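Local structure of FERM, ARHGEF and pleckstrin domain-containing protein 2 (Mus musculus, 6D2K) at residues 6-11 and 24-29; 233-238 and 247-252. The protein acts as a guanine nucleotide exchange factor that activates RAC1, and the chain described here is its FERM domain, one piece of the longer protein. One frame throughout, in Å; residues are numbered along the deposited sequence. Where two conformers were deposited one is given.

Interaction 1 (6-11 and 24-29); sequences KHMRIR and IEPKCD
Met8 and Ile24 form an antiparallel hydrogen-bonded pair, with their CA atoms 5.4 Å apart. Met8 N gives its hydrogen to Ile24 O at 2.7 Å, and Ile24 N returns one to Met8 O at 3.0 Å. Beyond this pair the second segment leaves the strand: Glu25 to Cys28 make a type I beta turn, closed by Cys28 N on Glu25 O.

On one face of the sheet, Met8 and Ile24 lie side by side. Met8 CG sits between its backbone N and carbonyl carbon (chi1 57°), and the extended chi2 carries SD past Pro26, 3.9 Å from its CB. Ile24 CG2 touches both Met8 CG and Ile10 CD1; the Ile10 contact, at 3.5 Å, is tighter than usual carbon packing. Ile69 and Val73 of helix 69-73 cover this apolar group.

His7 lies on the other side of the backbone. Its ring takes Glu25 CG over one face in a CH-pi contact, 3.6 Å from the centroid and 27° off the normal, while ND1 bonds to Glu5 O. The Glu25 carboxylate, turned only 12° from the ring plane, is gripped at OE2 by Lys27 NZ (2.7 Å), which arrives from above the carboxylate plane, and by Glu5 N. An alanine in place of His7 would probably leave the Glu25 methylene without its aromatic cover and Glu5 O without its side-chain donor.

Paired antiparallel strands 8-13 and 19-24, with the chain then turning into helix 30-41, form the N-terminal beta hairpin of the ubiquitin-like fold, here the first lobe of the FERM domain.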
ATOM      1  N   LYS A   6       5.190  21.898 -23.973  1.00 30.50           N
ATOM      2  CA  LYS A   6       3.849  21.331 -23.988  1.00 30.17           C
ATOM      3  C   LYS A   6       3.712  20.397 -22.789  1.00 30.86           C
ATOM      4  O   LYS A   6       4.631  19.638 -22.477  1.00 30.12           O
ATOM      5  CB  LYS A   6       3.606  20.563 -25.286  1.00 35.29           C
ATOM      6  CG  LYS A   6       2.147  20.196 -25.539  1.00 40.26           C
ATOM      7  CD  LYS A   6       2.018  19.283 -26.751  1.00 43.13           C
ATOM      8  CE  LYS A   6       3.014  18.127 -26.660  1.00 45.76           C
ATOM      9  NZ  LYS A   6       2.760  17.067 -27.678  1.00 46.00           N
ATOM     10  N   HIS A   7       2.576  20.470 -22.104  1.00 31.26           N
ATOM     11  CA  HIS A   7       2.368  19.662 -20.906  1.00 25.16           C
ATOM     12  C   HIS A   7       1.684  18.349 -21.260  1.00 29.98           C
ATOM     13  O   HIS A   7       0.901  18.290 -22.208  1.00 32.08           O
ATOM     14  CB  HIS A   7       1.510  20.419 -19.886  1.00 28.22           C
ATOM     15  CG  HIS A   7       2.223  21.533 -19.180  1.00 29.23           C
ATOM     16  ND1 HIS A   7       3.059  22.417 -19.827  1.00 30.34           N
ATOM     17  CD2 HIS A   7       2.196  21.921 -17.882  1.00 26.96           C
ATOM     18  CE1 HIS A   7       3.528  23.294 -18.956  1.00 29.42           C
ATOM     19  NE2 HIS A   7       3.014  23.020 -17.769  1.00 28.54           N
ATOM     20  N   MET A   8       1.973  17.300 -20.491  1.00 26.77           N
ATOM     21  CA  MET A   8       1.218  16.055 -20.595  1.00 25.64           C
ATOM     22  C   MET A   8       0.078  16.057 -19.575  1.00 25.69           C
ATOM     23  O   MET A   8       0.205  16.634 -18.493  1.00 25.98           O
ATOM     24  CB  MET A   8       2.127  14.835 -20.397  1.00 27.65           C
ATOM     25  CG  MET A   8       2.894  14.809 -19.083  1.00 26.05           C
ATOM     26  SD  MET A   8       4.063  13.421 -18.967  1.00 32.36           S
ATOM     27  CE  MET A   8       2.955  12.010 -19.076  1.00 27.23           C
ATOM     28  N   ARG A   9      -1.033  15.422 -19.939  1.00 21.18           N
ATOM     29  CA  ARG A   9      -2.207  15.331 -19.076  1.00 25.65           C
ATOM     30  C   ARG A   9      -2.098  14.037 -18.300  1.00 23.79           C
ATOM     31  O   ARG A   9      -2.006  12.964 -18.885  1.00 26.86           O
ATOM     32  CB  ARG A   9      -3.485  15.306 -19.916  1.00 31.43           C
ATOM     33  CG  ARG A   9      -4.774  15.177 -19.105  1.00 34.18           C
ATOM     34  CD  ARG A   9      -4.962  16.382 -18.206  1.00 35.54           C
ATOM     35  NE  ARG A   9      -6.196  17.116 -18.483  1.00 40.58           N
ATOM     36  CZ  ARG A   9      -6.318  18.076 -19.393  1.00 41.60           C
ATOM     37  NH1 ARG A   9      -5.283  18.425 -20.145  1.00 43.81           N
ATOM     38  NH2 ARG A   9      -7.486  18.689 -19.558  1.00 47.45           N
ATOM     39  N   ILE A  10      -2.079  14.133 -16.978  1.00 21.18           N
ATOM     40  CA  ILE A  10      -1.954  12.945 -16.165  1.00 17.21           C
ATOM     41  C   ILE A  10      -3.215  12.769 -15.325  1.00 17.06           C
ATOM     42  O   ILE A  10      -3.636  13.697 -14.655  1.00 18.81           O
ATOM     43  CB  ILE A  10      -0.712  13.041 -15.260  1.00 20.51           C
ATOM     44  CG1 ILE A  10       0.539  13.182 -16.137  1.00 21.54           C
ATOM     45  CG2 ILE A  10      -0.600  11.819 -14.366  1.00 18.66           C
ATOM     46  CD1 ILE A  10       1.828  13.296 -15.374  1.00 24.75           C
ATOM     47  N   ARG A  11      -3.834  11.592 -15.395  1.00 16.93           N
ATOM     48  CA  ARG A  11      -4.996  11.303 -14.564  0.50 17.96           C
ATOM     49  C   ARG A  11      -4.534  10.705 -13.241  1.00 17.08           C
ATOM     50  O   ARG A  11      -3.787   9.724 -13.227  1.00 16.71           O
ATOM     51  CB  ARG A  11      -5.936  10.336 -15.281  1.00 21.53           C
ATOM     52  CG  ARG A  11      -6.527  10.897 -16.575  1.00 30.99           C
ATOM     53  CD  ARG A  11      -7.412   9.885 -17.300  1.00 27.34           C
ATOM     54  NE  ARG A  11      -8.592   9.505 -16.526  1.00 34.88           N
ATOM     55  CZ  ARG A  11      -9.656  10.284 -16.346  1.00 39.52           C
ATOM     56  NH1 ARG A  11      -9.689  11.502 -16.875  1.00 39.06           N
ATOM     57  NH2 ARG A  11     -10.688   9.850 -15.631  1.00 40.55           N
ATOM     58  N   ILE A  24       1.360  18.664 -16.674  1.00 25.03           N
ATOM     59  CA  ILE A  24       2.732  18.863 -16.240  1.00 25.05           C
ATOM     60  C   ILE A  24       3.691  18.682 -17.403  1.00 27.74           C
ATOM     61  O   ILE A  24       3.416  17.920 -18.329  1.00 29.61           O
ATOM     62  CB  ILE A  24       3.088  17.879 -15.121  1.00 24.52           C
ATOM     63  CG1 ILE A  24       4.398  18.271 -14.437  1.00 27.80           C
ATOM     64  CG2 ILE A  24       3.160  16.466 -15.664  1.00 26.75           C
ATOM     65  CD1 ILE A  24       4.587  17.616 -13.092  1.00 33.10           C
ATOM     66  N   GLU A  25       4.815  19.390 -17.353  1.00 26.93           N
ATOM     67  CA  GLU A  25       5.859  19.213 -18.356  1.00 27.01           C
ATOM     68  C   GLU A  25       6.526  17.871 -18.148  1.00 25.86           C
ATOM     69  O   GLU A  25       6.994  17.570 -17.053  1.00 28.35           O
ATOM     70  CB  GLU A  25       6.889  20.335 -18.276  1.00 28.45           C
ATOM     71  CG  GLU A  25       6.325  21.690 -18.645  1.00 28.50           C
ATOM     72  CD  GLU A  25       7.321  22.810 -18.446  1.00 38.21           C
ATOM     73  OE1 GLU A  25       7.617  23.143 -17.279  1.00 40.34           O
ATOM     74  OE2 GLU A  25       7.804  23.358 -19.461  1.00 39.04           O
ATOM     75  N   PRO A  26       6.559  17.053 -19.205  1.00 30.73           N
ATOM     76  CA  PRO A  26       7.072  15.683 -19.104  1.00 29.43           C
ATOM     77  C   PRO A  26       8.465  15.622 -18.486  1.00 28.22           C
ATOM     78  O   PRO A  26       8.782  14.637 -17.827  1.00 31.76           O
ATOM     79  CB  PRO A  26       7.099  15.210 -20.556  1.00 30.13           C
ATOM     80  CG  PRO A  26       6.059  16.037 -21.243  1.00 31.08           C
ATOM     81  CD  PRO A  26       6.061  17.369 -20.556  1.00 28.68           C
ATOM     82  N   LYS A  27       9.270  16.663 -18.679  1.00 27.93           N
ATOM     83  CA  LYS A  27      10.650  16.660 -18.201  1.00 28.63           C
ATOM     84  C   LYS A  27      10.776  16.922 -16.704  1.00 25.80           C
ATOM     85  O   LYS A  27      11.840  16.713 -16.127  1.00 28.89           O
ATOM     86  CB  LYS A  27      11.473  17.703 -18.951  1.00 34.01           C
ATOM     87  CG  LYS A  27      11.087  19.129 -18.593  1.00 32.96           C
ATOM     88  CD  LYS A  27      11.884  20.147 -19.390  1.00 42.46           C
ATOM     89  CE  LYS A  27      11.408  21.550 -19.074  1.00 39.89           C
ATOM     90  NZ  LYS A  27       9.934  21.644 -19.263  1.00 40.38           N
ATOM     91  N   CYS A  28       9.702  17.401 -16.085  1.00 27.24           N
ATOM     92  CA  CYS A  28       9.711  17.666 -14.648  1.00 27.22           C
ATOM     93  C   CYS A  28       9.965  16.398 -13.838  1.00 25.75           C
ATOM     94  O   CYS A  28       9.512  15.316 -14.207  1.00 23.99           O
ATOM     95  CB  CYS A  28       8.385  18.293 -14.201  1.00 26.85           C
ATOM     96  SG  CYS A  28       8.107  19.976 -14.799  1.00 33.84           S
ATOM     97  N   ASP A  29      10.688  16.543 -12.733  1.00 25.99           N
ATOM     98  CA  ASP A  29      10.884  15.442 -11.796  1.00 26.51           C
ATOM     99  C   ASP A  29       9.547  15.057 -11.182  1.00 21.66           C
ATOM    100  O   ASP A  29       8.655  15.884 -11.082  1.00 21.17           O
ATOM    101  CB  ASP A  29      11.845  15.849 -10.682  1.00 30.07           C
ATOM    102  CG  ASP A  29      13.299  15.776 -11.106  1.00 31.82           C
ATOM    103  OD1 ASP A  29      14.158  16.247 -10.332  1.00 39.39           O
ATOM    104  OD2 ASP A  29      13.586  15.246 -12.201  1.00 30.85           O
TER

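Interaction 2 (233-238 and 247-252); sequences KVRKLS and KLHPEV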
ATOM      1  N   LYS A 233      19.023  -6.177  12.830  1.00 21.50           N
ATOM      2  CA  LYS A 233      19.940  -7.256  12.451  1.00 19.22           C
ATOM      3  C   LYS A 233      20.429  -7.127  11.021  1.00 21.61           C
ATOM      4  O   LYS A 233      21.277  -7.897  10.580  1.00 24.56           O
ATOM      5  CB  LYS A 233      19.267  -8.615  12.622  1.00 25.55           C
ATOM      6  CG  LYS A 233      18.730  -8.865  14.020  1.00 30.69           C
ATOM      7  CD  LYS A 233      17.936 -10.158  14.077  1.00 35.96           C
ATOM      8  CE  LYS A 233      17.250 -10.317  15.425  1.00 39.39           C
ATOM      9  NZ  LYS A 233      16.506 -11.603  15.506  1.00 48.82           N
ATOM     10  N   VAL A 234      19.880  -6.162  10.295  1.00 20.09           N
ATOM     11  CA  VAL A 234      20.214  -5.979   8.889  1.00 17.17           C
ATOM     12  C   VAL A 234      21.355  -4.985   8.748  1.00 17.71           C
ATOM     13  O   VAL A 234      21.228  -3.824   9.129  1.00 22.87           O
ATOM     14  CB  VAL A 234      18.989  -5.467   8.113  1.00 18.70           C
ATOM     15  CG1 VAL A 234      19.363  -5.127   6.667  1.00 20.85           C
ATOM     16  CG2 VAL A 234      17.871  -6.496   8.161  1.00 21.76           C
ATOM     17  N   ARG A 235      22.482  -5.445   8.208  1.00 19.06           N
ATOM     18  CA  ARG A 235      23.654  -4.603   8.036  1.00 20.21           C
ATOM     19  C   ARG A 235      23.664  -3.909   6.683  1.00 19.35           C
ATOM     20  O   ARG A 235      24.116  -2.775   6.569  1.00 22.17           O
ATOM     21  CB  ARG A 235      24.920  -5.450   8.168  1.00 20.94           C
ATOM     22  CG  ARG A 235      24.941  -6.344   9.404  1.00 30.04           C
ATOM     23  CD  ARG A 235      25.664  -5.671  10.555  1.00 38.78           C
ATOM     24  NE  ARG A 235      24.737  -5.033  11.482  1.00 41.28           N
ATOM     25  CZ  ARG A 235      24.196  -5.650  12.523  1.00 30.49           C
ATOM     26  NH1 ARG A 235      24.492  -6.917  12.766  1.00 32.37           N
ATOM     27  NH2 ARG A 235      23.365  -4.999  13.317  1.00 30.35           N
ATOM     28  N   LYS A 236      23.170  -4.594   5.652  1.00 17.88           N
ATOM     29  CA  LYS A 236      23.146  -4.010   4.312  1.00 16.69           C
ATOM     30  C   LYS A 236      22.153  -4.726   3.410  1.00 15.70           C
ATOM     31  O   LYS A 236      21.946  -5.927   3.535  1.00 18.96           O
ATOM     32  CB  LYS A 236      24.540  -4.070   3.667  1.00 19.83           C
ATOM     33  CG  LYS A 236      24.614  -3.309   2.350  1.00 21.82           C
ATOM     34  CD  LYS A 236      26.028  -3.258   1.784  1.00 28.36           C
ATOM     35  CE  LYS A 236      26.130  -2.198   0.690  1.00 31.02           C
ATOM     36  NZ  LYS A 236      27.468  -2.180   0.032  1.00 37.55           N
ATOM     37  N   LEU A 237      21.521  -3.971   2.517  1.00 15.57           N
ATOM     38  CA  LEU A 237      20.684  -4.545   1.472  1.00 12.98           C
ATOM     39  C   LEU A 237      21.316  -4.210   0.129  1.00 13.45           C
ATOM     40  O   LEU A 237      21.698  -3.061  -0.112  1.00 14.90           O
ATOM     41  CB  LEU A 237      19.273  -3.950   1.530  1.00 12.97           C
ATOM     42  CG  LEU A 237      18.501  -4.194   2.819  1.00 13.71           C
ATOM     43  CD1 LEU A 237      17.164  -3.488   2.735  1.00 18.35           C
ATOM     44  CD2 LEU A 237      18.308  -5.682   3.083  1.00 16.29           C
ATOM     45  N   SER A 238      21.411  -5.212  -0.735  1.00 14.88           N
ATOM     46  CA  SER A 238      21.994  -5.056  -2.065  1.00 12.45           C
ATOM     47  C   SER A 238      21.200  -5.843  -3.089  1.00 15.01           C
ATOM     48  O   SER A 238      20.414  -6.706  -2.741  1.00 13.21           O
ATOM     49  CB  SER A 238      23.437  -5.578  -2.084  1.00 17.03           C
ATOM     50  OG  SER A 238      24.213  -4.890  -1.138  1.00 23.51           O
ATOM     51  N   LYS A 247      22.467  -8.655   4.005  1.00 15.06           N
ATOM     52  CA  LYS A 247      23.583  -8.927   4.929  1.00 15.09           C
ATOM     53  C   LYS A 247      23.054  -8.800   6.352  1.00 18.92           C
ATOM     54  O   LYS A 247      22.457  -7.773   6.703  1.00 22.43           O
ATOM     55  CB  LYS A 247      24.740  -7.960   4.683  1.00 17.38           C
ATOM     56  CG  LYS A 247      25.975  -8.297   5.500  1.00 21.54           C
ATOM     57  CD  LYS A 247      27.081  -7.294   5.251  1.00 21.58           C
ATOM     58  CE  LYS A 247      28.119  -7.375   6.361  1.00 25.98           C
ATOM     59  NZ  LYS A 247      29.192  -6.355   6.207  1.00 34.91           N
ATOM     60  N   LEU A 248      23.269  -9.846   7.156  1.00 21.17           N
ATOM     61  CA  LEU A 248      22.553 -10.083   8.418  1.00 19.54           C
ATOM     62  C   LEU A 248      23.502 -10.625   9.481  1.00 24.34           C
ATOM     63  O   LEU A 248      24.679 -10.802   9.215  1.00 25.27           O
ATOM     64  CB  LEU A 248      21.487 -11.158   8.175  1.00 25.43           C
ATOM     65  CG  LEU A 248      20.023 -10.935   8.524  1.00 30.53           C
ATOM     66  CD1 LEU A 248      19.530  -9.589   8.042  1.00 30.52           C
ATOM     67  CD2 LEU A 248      19.200 -12.066   7.925  1.00 30.50           C
ATOM     68  N   HIS A 249      22.989 -10.930  10.671  1.00 20.01           N
ATOM     69  CA  HIS A 249      23.801 -11.663  11.656  1.00 24.62           C
ATOM     70  C   HIS A 249      24.195 -13.009  11.067  1.00 25.94           C
ATOM     71  O   HIS A 249      23.359 -13.682  10.458  1.00 25.77           O
ATOM     72  CB  HIS A 249      23.007 -11.927  12.932  1.00 25.15           C
ATOM     73  CG  HIS A 249      22.701 -10.703  13.728  1.00 24.75           C
ATOM     74  ND1 HIS A 249      23.210  -9.459  13.419  1.00 26.02           N
ATOM     75  CD2 HIS A 249      21.937 -10.532  14.834  1.00 25.02           C
ATOM     76  CE1 HIS A 249      22.768  -8.576  14.298  1.00 26.15           C
ATOM     77  NE2 HIS A 249      21.991  -9.200  15.163  1.00 27.35           N
ATOM     78  N   PRO A 250      25.461 -13.421  11.250  1.00 21.83           N
ATOM     79  CA  PRO A 250      25.960 -14.677  10.678  1.00 24.46           C
ATOM     80  C   PRO A 250      25.379 -15.930  11.326  1.00 26.59           C
ATOM     81  O   PRO A 250      24.986 -15.908  12.492  1.00 26.21           O
ATOM     82  CB  PRO A 250      27.469 -14.609  10.950  1.00 23.43           C
ATOM     83  CG  PRO A 250      27.586 -13.727  12.152  1.00 23.59           C
ATOM     84  CD  PRO A 250      26.524 -12.680  11.954  1.00 20.93           C
ATOM     85  N   GLU A 251      25.336 -17.023  10.569  1.00 26.40           N
ATOM     86  CA  GLU A 251      24.856 -18.288  11.114  1.00 30.35           C
ATOM     87  C   GLU A 251      25.852 -18.795  12.152  1.00 29.45           C
ATOM     88  O   GLU A 251      27.055 -18.598  12.005  1.00 25.50           O
ATOM     89  CB  GLU A 251      24.674 -19.314  10.002  1.00 34.35           C
ATOM     90  N   VAL A 252      25.351 -19.445  13.200  1.00 27.68           N
ATOM     91  CA  VAL A 252      26.224 -19.971  14.251  1.00 25.49           C
ATOM     92  C   VAL A 252      26.953 -21.248  13.832  1.00 29.02           C
ATOM     93  O   VAL A 252      28.174 -21.351  13.958  1.00 26.51           O
ATOM     94  CB  VAL A 252      25.452 -20.257  15.542  1.00 26.13           C
ATOM     95  CG1 VAL A 252      24.140 -20.951  15.232  1.00 38.51           C
ATOM     96  CG2 VAL A 252      26.308 -21.097  16.501  1.00 26.26           C
TER
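Lys247, His249 and Arg235 lose the most surface in this contact, and the Lys247 backbone organises it. Lys247 O receives Arg235 N at 2.8 Å and a weak second bond from Lys236 N at 3.4 Å. Lys247 N bonds to Lys236 O at 2.8 Å. Two residues thus face one, a classic beta bulge. The Lys247 side chain, extended with CG anti to the backbone N (chi1 -173°), runs past Arg235 CB, with CG 4.0 Å from it and CD and CE nearly as close.

The His249 ring is met from two directions. Lys233 CB stands over the centre of one face, 3.8 Å from the centroid and 11° off the normal, a CH-pi contact in which the two side chains cross at about a right angle. The Arg235 guanidinium is at the ring edge instead, its plane 27° from that of the ring, but its closest approach is too short in the model, so the detail there is doubtful. Leu248, between Lys247 and His249, sets CD1 3.5 Å from Val234 CG2, and its CA makes a CH...O contact with Lys233 O.

The contact lies on the surface of the PH-like lobe, where edge strand 236-240 meets the end of strand 243-247. Strand 259-264 flanks the latter, touching Lys247 through Thr259 and Leu248 through Leu260, and Trp274 of helix 267-284 bonds to Leu237 O.

In the fold
From the N terminus, interaction 1 comes first: residues 6-11 and 24-29 enclose a 12-residue span holding most of strand 19-24, so the contact closes the first hairpin of the ubiquitin-like lobe. The chain then completes that lobe and passes through the helices of the central FERM domain before entering the PH-like lobe. There, interaction 2 closes a shorter loop, with eight residues between 233-238 and 247-252, at the open end of hairpin 236-247. The two loops follow in series, neither nested nor crossed. Their centres are 41 Å apart and their nearest atoms about 23 Å, so each ties together neighbouring strands within its own lobe.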